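Local coordinates for protein probable acrylyl-CoA reductase AcuI (Escherichia coli, PDB 1O89) that probably catalyses the NADPH-dependent reduction of acrylyl-CoA to propanoyl-CoA, working as a homodimer, at residues L22-L27 against P79-I84; S58-K63 against G117-Q122. All coordinates share one frame; numbering follows the deposited sequence.

Interaction 1: residues L22-L27 against P79-I84; sequences LQALLL and PMIPGI
Leu27 and Met80 pair through both backbone bonds of an antiparallel hydrogen-bonded pair. Leu27 N gives its hydrogen to Met80 O at 2.8 Å, and Met80 N gives back to Leu27 O at 2.9 Å. The bridge is a single one: the two runs diverge by 112°, and beyond it the contact is packing, of side chains and against the strand's carbonyl oxygens. Packing is close around Leu25 O, with Pro82 CD 3.3 Å away, while Leu27 CG comes to 4.0 Å from Pro82 CD. Strand 23-28 pairs on its other edge with strand 35-40, and the loop 79-84 leads into strand 85-93 of the GroES-like domain. Leu26 has CG anti to its own nitrogen (chi1 -163°), a turn that brings CD1 to 3.8 Å from Ile81 CG1 and sets CG 3.9 Å from Pro79 CB. Cutting Leu26 back to an alanine would probably open a gap beside Pro79 CB and Ile81 CG1, leaving Ile81 with Ala24 as its apolar neighbour on this strand. Ala24 CB meets the Ile81 CD1 tip at 3.7 Å. Looser contacts lie elsewhere: Leu25 CD2 reaches Pro82 CG only at 4.2 Å, and Pro79, behind a cis peptide bond, is partly open to solvent.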
ATOM      1  N   LEU A  22     -25.058   9.603 -37.113  1.00 68.04           N
ATOM      2  CA  LEU A  22     -23.717   9.961 -36.545  1.00 64.47           C
ATOM      3  C   LEU A  22     -22.547   9.180 -37.176  1.00 63.42           C
ATOM      4  O   LEU A  22     -22.631   7.971 -37.385  1.00 63.76           O
ATOM      5  CB  LEU A  22     -23.706   9.759 -35.024  1.00 61.65           C
ATOM      6  CG  LEU A  22     -23.911   8.315 -34.547  1.00 61.05           C
ATOM      7  CD1 LEU A  22     -22.668   7.792 -33.888  1.00 57.54           C
ATOM      8  CD2 LEU A  22     -25.114   8.197 -33.618  1.00 62.91           C
ATOM      9  N   GLN A  23     -21.458   9.885 -37.474  1.00 62.65           N
ATOM     10  CA  GLN A  23     -20.227   9.268 -37.945  1.00 61.69           C
ATOM     11  C   GLN A  23     -19.458   8.692 -36.764  1.00 56.87           C
ATOM     12  O   GLN A  23     -19.430   9.265 -35.686  1.00 53.52           O
ATOM     13  CB  GLN A  23     -19.338  10.288 -38.666  1.00 63.34           C
ATOM     14  CG  GLN A  23     -19.950  10.903 -39.902  1.00 69.96           C
ATOM     15  CD  GLN A  23     -19.655  10.113 -41.175  1.00 75.58           C
ATOM     16  OE1 GLN A  23     -18.565  10.233 -41.754  1.00 79.71           O
ATOM     17  NE2 GLN A  23     -20.628   9.322 -41.620  1.00 77.33           N
ATOM     18  N   ALA A  24     -18.792   7.573 -37.000  1.00 56.37           N
ATOM     19  CA  ALA A  24     -18.076   6.866 -35.948  1.00 53.49           C
ATOM     20  C   ALA A  24     -17.049   5.927 -36.553  1.00 54.55           C
ATOM     21  O   ALA A  24     -17.313   5.300 -37.582  1.00 57.20           O
ATOM     22  CB  ALA A  24     -19.052   6.081 -35.116  1.00 52.43           C
ATOM     23  N   LEU A  25     -15.877   5.841 -35.931  1.00 53.03           N
ATOM     24  CA  LEU A  25     -14.946   4.762 -36.223  1.00 54.50           C
ATOM     25  C   LEU A  25     -15.439   3.518 -35.482  1.00 53.25           C
ATOM     26  O   LEU A  25     -15.458   3.497 -34.260  1.00 50.54           O
ATOM     27  CB  LEU A  25     -13.521   5.112 -35.800  1.00 54.27           C
ATOM     28  CG  LEU A  25     -12.464   4.082 -36.246  1.00 57.68           C
ATOM     29  CD1 LEU A  25     -12.067   4.316 -37.683  1.00 62.04           C
ATOM     30  CD2 LEU A  25     -11.238   4.113 -35.341  1.00 57.24           C
ATOM     31  N   LEU A  26     -15.853   2.512 -36.248  1.00 55.23           N
ATOM     32  CA  LEU A  26     -16.386   1.256 -35.730  1.00 55.79           C
ATOM     33  C   LEU A  26     -15.384   0.111 -35.929  1.00 58.47           C
ATOM     34  O   LEU A  26     -14.868  -0.100 -37.023  1.00 60.40           O
ATOM     35  CB  LEU A  26     -17.715   0.919 -36.429  1.00 57.31           C
ATOM     36  CG  LEU A  26     -18.637  -0.118 -35.766  1.00 57.58           C
ATOM     37  CD1 LEU A  26     -19.245   0.440 -34.496  1.00 55.85           C
ATOM     38  CD2 LEU A  26     -19.749  -0.582 -36.717  1.00 59.82           C
ATOM     39  N   LEU A  27     -15.115  -0.614 -34.848  1.00 58.51           N
ATOM     40  CA  LEU A  27     -14.272  -1.796 -34.889  1.00 61.97           C
ATOM     41  C   LEU A  27     -15.168  -3.017 -34.974  1.00 64.32           C
ATOM     42  O   LEU A  27     -16.104  -3.153 -34.201  1.00 62.50           O
ATOM     43  CB  LEU A  27     -13.395  -1.873 -33.639  1.00 61.07           C
ATOM     44  CG  LEU A  27     -12.492  -0.666 -33.371  1.00 59.70           C
ATOM     45  CD1 LEU A  27     -11.485  -0.964 -32.248  1.00 60.30           C
ATOM     46  CD2 LEU A  27     -11.779  -0.225 -34.646  1.00 61.42           C
ATOM     47  N   PRO A  79     -19.755  -5.135 -32.422  1.00 61.46           N
ATOM     48  CA  PRO A  79     -18.880  -4.047 -32.864  1.00 59.31           C
ATOM     49  C   PRO A  79     -18.640  -3.028 -31.748  1.00 55.79           C
ATOM     50  O   PRO A  79     -19.456  -2.938 -30.837  1.00 54.59           O
ATOM     51  CB  PRO A  79     -19.658  -3.414 -34.034  1.00 59.47           C
ATOM     52  CG  PRO A  79     -21.086  -3.890 -33.911  1.00 60.22           C
ATOM     53  CD  PRO A  79     -21.135  -4.981 -32.909  1.00 61.86           C
ATOM     54  N   MET A  80     -17.550  -2.270 -31.830  1.00 54.37           N
ATOM     55  CA  MET A  80     -17.171  -1.354 -30.746  1.00 51.51           C
ATOM     56  C   MET A  80     -16.658  -0.043 -31.278  1.00 49.50           C
ATOM     57  O   MET A  80     -15.870  -0.034 -32.207  1.00 51.16           O
ATOM     58  CB  MET A  80     -16.080  -2.005 -29.883  1.00 52.63           C
ATOM     59  CG  MET A  80     -15.565  -1.157 -28.727  1.00 50.88           C
ATOM     60  SD  MET A  80     -16.851  -0.600 -27.607  1.00 48.93           S
ATOM     61  CE  MET A  80     -17.704  -2.081 -27.336  1.00 51.96           C
ATOM     62  N   ILE A  81     -17.099   1.061 -30.681  1.00 47.26           N
ATOM     63  CA  ILE A  81     -16.516   2.374 -30.945  1.00 45.99           C
ATOM     64  C   ILE A  81     -15.465   2.659 -29.859  1.00 45.35           C
ATOM     65  O   ILE A  81     -15.817   2.769 -28.688  1.00 44.57           O
ATOM     66  CB  ILE A  81     -17.572   3.466 -30.917  1.00 44.33           C
ATOM     67  CG1 ILE A  81     -18.563   3.297 -32.071  1.00 47.33           C
ATOM     68  CG2 ILE A  81     -16.911   4.837 -31.006  1.00 44.17           C
ATOM     69  CD1 ILE A  81     -19.752   4.237 -31.987  1.00 47.07           C
ATOM     70  N   PRO A  82     -14.194   2.780 -30.235  1.00 46.12           N
ATOM     71  CA  PRO A  82     -13.126   3.026 -29.268  1.00 46.21           C
ATOM     72  C   PRO A  82     -13.085   4.489 -28.823  1.00 44.65           C
ATOM     73  O   PRO A  82     -13.940   5.292 -29.198  1.00 43.12           O
ATOM     74  CB  PRO A  82     -11.867   2.650 -30.040  1.00 48.38           C
ATOM     75  CG  PRO A  82     -12.203   2.925 -31.466  1.00 49.20           C
ATOM     76  CD  PRO A  82     -13.686   2.743 -31.614  1.00 47.78           C
ATOM     77  N   GLY A  83     -12.093   4.821 -28.014  1.00 45.91           N
ATOM     78  CA  GLY A  83     -11.933   6.163 -27.449  1.00 44.69           C
ATOM     79  C   GLY A  83     -12.297   6.154 -25.977  1.00 44.59           C
ATOM     80  O   GLY A  83     -13.455   6.369 -25.632  1.00 43.85           O
ATOM     81  N   ILE A  84     -11.316   5.897 -25.111  1.00 46.24           N
ATOM     82  CA  ILE A  84     -11.577   5.875 -23.677  1.00 46.96           C
ATOM     83  C   ILE A  84     -11.793   7.253 -23.091  1.00 45.99           C
ATOM     84  O   ILE A  84     -12.322   7.364 -21.992  1.00 47.02           O
ATOM     85  CB  ILE A  84     -10.467   5.119 -22.880  1.00 49.93           C
ATOM     86  CG1 ILE A  84      -9.100   5.813 -22.994  1.00 49.82           C
ATOM     87  CG2 ILE A  84     -10.387   3.662 -23.344  1.00 52.20           C
ATOM     88  CD1 ILE A  84      -8.003   5.126 -22.174  1.00 52.34           C
TER

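Interaction 2: residues S58-K63 against G117-Q122; sequences SSLNYK and GGLAEQ
Within the GroES-like domain, an inverse gamma turn centred on Leu119 packs against Ser58 to Leu60, where strand 51-59 runs out toward helix 62-69. The turn is closed by a weak backbone bond from Ala120 N to Gly118 O, 2.8 Å long. No hydrogen bond links the two segments directly, so the contact rests on close packing in a buried setting. Leu119 carries most of the contact. With CG anti to its carbonyl carbon (chi1 -79°), it brings CD1 to 3.4 Å from Ser58 OG and 3.5 Å from Ser58 CB, while Leu119 CD2 also lies near Ser59 O, with Leu60 CD2 a looser 4.4 Å away. Ser59 takes part through its backbone, its side chain pointing away; Ser59 O stands 3.8 Å from Leu119 CD1. The Ser58 hydroxyl is satisfied elsewhere, by a hydrogen bond with Asp85 O. Ser58 CB lies 3.5 Å from Gly118 O. A beta carbon on Gly118 would run into Ser58 OG, so the tight approach depends on the bare glycine. Val342 of strand 340-343 touches both leucines, with Phe327 and Ile331 of helix 324-332 adding to the cover over Leu60. Beyond Leu60 the chain reaches Asn61, at the N-cap position. The arrangement thus belongs to the end of strand 51-59 in the GroES-like domain, leading into helix 62-69, whose Tyr62 binds NADP(+) in this enzyme, and is backed by the inverse gamma turn in the loop that leads into strand 122-125.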
ATOM      1  N   SER A  58     -11.773  13.825 -29.021  1.00 47.39           N
ATOM      2  CA  SER A  58     -11.379  12.590 -28.341  1.00 46.98           C
ATOM      3  C   SER A  58      -9.852  12.468 -28.507  1.00 49.15           C
ATOM      4  O   SER A  58      -9.172  13.490 -28.707  1.00 50.39           O
ATOM      5  CB  SER A  58     -12.136  11.395 -28.934  1.00 46.76           C
ATOM      6  OG  SER A  58     -11.922  10.181 -28.206  1.00 45.94           O
ATOM      7  N   SER A  59      -9.337  11.238 -28.447  1.00 50.28           N
ATOM      8  CA  SER A  59      -7.899  10.926 -28.455  1.00 52.93           C
ATOM      9  C   SER A  59      -7.630   9.523 -28.972  1.00 53.26           C
ATOM     10  O   SER A  59      -8.525   8.678 -29.022  1.00 52.35           O
ATOM     11  CB  SER A  59      -7.308  10.884 -27.027  1.00 53.36           C
ATOM     12  OG  SER A  59      -7.881  11.850 -26.185  1.00 56.29           O
ATOM     13  N   LEU A  60      -6.358   9.279 -29.269  1.00 55.00           N
ATOM     14  CA  LEU A  60      -5.844   7.941 -29.452  1.00 56.53           C
ATOM     15  C   LEU A  60      -4.872   7.638 -28.316  1.00 58.09           C
ATOM     16  O   LEU A  60      -3.663   7.786 -28.477  1.00 60.25           O
ATOM     17  CB  LEU A  60      -5.128   7.813 -30.798  1.00 59.33           C
ATOM     18  CG  LEU A  60      -5.937   7.750 -32.095  1.00 58.78           C
ATOM     19  CD1 LEU A  60      -5.130   7.026 -33.155  1.00 62.26           C
ATOM     20  CD2 LEU A  60      -7.313   7.079 -31.927  1.00 56.36           C
ATOM     21  N   ASN A  61      -5.395   7.213 -27.164  1.00 56.93           N
ATOM     22  CA  ASN A  61      -4.536   6.612 -26.113  1.00 59.37           C
ATOM     23  C   ASN A  61      -3.944   5.306 -26.599  1.00 62.49           C
ATOM     24  O   ASN A  61      -4.365   4.776 -27.629  1.00 62.57           O
ATOM     25  CB  ASN A  61      -5.307   6.355 -24.820  1.00 57.83           C
ATOM     26  CG  ASN A  61      -5.458   7.603 -23.981  1.00 56.16           C
ATOM     27  OD1 ASN A  61      -4.526   7.989 -23.274  1.00 58.45           O
ATOM     28  ND2 ASN A  61      -6.627   8.238 -24.049  1.00 49.05           N
ATOM     29  N   TYR A  62      -2.964   4.786 -25.870  1.00 65.97           N
ATOM     30  CA  TYR A  62      -2.333   3.533 -26.265  1.00 70.02           C
ATOM     31  C   TYR A  62      -3.376   2.409 -26.321  1.00 69.07           C
ATOM     32  O   TYR A  62      -3.359   1.593 -27.240  1.00 70.65           O
ATOM     33  CB  TYR A  62      -1.163   3.175 -25.329  1.00 74.54           C
ATOM     34  CG  TYR A  62      -0.274   2.069 -25.847  1.00 80.11           C
ATOM     35  CD1 TYR A  62       0.338   2.166 -27.098  1.00 83.05           C
ATOM     36  CD2 TYR A  62      -0.032   0.926 -25.086  1.00 85.35           C
ATOM     37  CE1 TYR A  62       1.170   1.152 -27.583  1.00 88.71           C
ATOM     38  CE2 TYR A  62       0.803  -0.103 -25.564  1.00 91.01           C
ATOM     39  CZ  TYR A  62       1.394   0.025 -26.815  1.00 92.74           C
ATOM     40  OH  TYR A  62       2.202  -0.970 -27.302  1.00 99.19           O
ATOM     41  N   LYS A  63      -4.296   2.391 -25.357  1.00 66.95           N
ATOM     42  CA  LYS A  63      -5.384   1.397 -25.336  1.00 66.68           C
ATOM     43  C   LYS A  63      -6.190   1.418 -26.642  1.00 64.30           C
ATOM     44  O   LYS A  63      -6.497   0.361 -27.197  1.00 65.63           O
ATOM     45  CB  LYS A  63      -6.333   1.638 -24.147  1.00 64.76           C
ATOM     46  CG  LYS A  63      -5.732   1.326 -22.765  1.00 69.21           C
ATOM     47  CD  LYS A  63      -6.725   0.586 -21.829  1.00 71.49           C
ATOM     48  CE  LYS A  63      -7.589   1.562 -20.996  1.00 69.13           C
ATOM     49  NZ  LYS A  63      -8.363   0.881 -19.891  1.00 70.17           N
ATOM     50  N   GLY A 117     -17.590   4.434 -27.233  1.00 43.58           N
ATOM     51  CA  GLY A 117     -16.887   5.567 -26.675  1.00 42.33           C
ATOM     52  C   GLY A 117     -16.715   6.743 -27.593  1.00 41.50           C
ATOM     53  O   GLY A 117     -17.603   7.070 -28.368  1.00 41.07           O
ATOM     54  N   GLY A 118     -15.534   7.348 -27.529  1.00 41.40           N
ATOM     55  CA  GLY A 118     -15.329   8.719 -27.969  1.00 40.91           C
ATOM     56  C   GLY A 118     -15.086   8.972 -29.426  1.00 41.80           C
ATOM     57  O   GLY A 118     -15.222  10.105 -29.867  1.00 42.50           O
ATOM     58  N   LEU A 119     -14.725   7.955 -30.193  1.00 43.03           N
ATOM     59  CA  LEU A 119     -14.386   8.172 -31.603  1.00 44.44           C
ATOM     60  C   LEU A 119     -15.653   8.133 -32.452  1.00 44.81           C
ATOM     61  O   LEU A 119     -15.839   7.294 -33.327  1.00 45.86           O
ATOM     62  CB  LEU A 119     -13.304   7.185 -32.078  1.00 46.57           C
ATOM     63  CG  LEU A 119     -11.819   7.472 -31.715  1.00 49.43           C
ATOM     64  CD1 LEU A 119     -11.511   8.919 -31.382  1.00 51.07           C
ATOM     65  CD2 LEU A 119     -11.423   6.675 -30.545  1.00 50.68           C
ATOM     66  N   ALA A 120     -16.518   9.098 -32.182  1.00 44.08           N
ATOM     67  CA  ALA A 120     -17.847   9.158 -32.760  1.00 45.09           C
ATOM     68  C   ALA A 120     -18.418  10.546 -32.497  1.00 45.30           C
ATOM     69  O   ALA A 120     -18.006  11.202 -31.545  1.00 44.20           O
ATOM     70  CB  ALA A 120     -18.731   8.108 -32.141  1.00 44.63           C
ATOM     71  N   GLU A 121     -19.361  10.984 -33.325  1.00 47.12           N
ATOM     72  CA  GLU A 121     -19.977  12.304 -33.152  1.00 48.92           C
ATOM     73  C   GLU A 121     -20.881  12.343 -31.929  1.00 48.30           C
ATOM     74  O   GLU A 121     -21.163  13.417 -31.400  1.00 49.25           O
ATOM     75  CB  GLU A 121     -20.779  12.707 -34.388  1.00 52.13           C
ATOM     76  CG  GLU A 121     -19.899  12.945 -35.602  1.00 55.73           C
ATOM     77  CD  GLU A 121     -20.675  13.293 -36.855  1.00 61.40           C
ATOM     78  OE1 GLU A 121     -21.872  12.946 -36.963  1.00 63.57           O
ATOM     79  OE2 GLU A 121     -20.068  13.915 -37.741  1.00 66.58           O
ATOM     80  N   GLN A 122     -21.344  11.179 -31.491  1.00 47.36           N
ATOM     81  CA  GLN A 122     -22.166  11.104 -30.296  1.00 47.66           C
ATOM     82  C   GLN A 122     -21.780   9.920 -29.438  1.00 46.14           C
ATOM     83  O   GLN A 122     -21.410   8.871 -29.960  1.00 45.82           O
ATOM     84  CB  GLN A 122     -23.637  10.976 -30.672  1.00 50.65           C
ATOM     85  CG  GLN A 122     -24.158  12.019 -31.662  1.00 53.23           C
ATOM     86  CD  GLN A 122     -25.647  11.890 -31.856  1.00 57.63           C
ATOM     87  OE1 GLN A 122     -26.338  11.424 -30.960  1.00 57.99           O
ATOM     88  NE2 GLN A 122     -26.149  12.294 -33.029  1.00 61.40           N
TER

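From the N terminus the chain passes 22-27, then 58-63, then 79-84 and 117-122, so the segments alternate and the two contacts cross. Interaction 1 closes a loop of 51 intervening residues, bringing the first strand back to the run before strand 85-93. Interaction 2 closes one of 53, bringing the end of strand 51-59 to the approach to strand 122-125. Their centres are 7 Å apart and they touch directly. Ile81 O and Gly117 N lie 2.8 Å apart, a probable hydrogen bond, as is Gln23 O with Glu121 N. Together they tie the N-terminal two-stranded sheet to the larger mixed sheet, with the loops 79-84 and 117-122 in between.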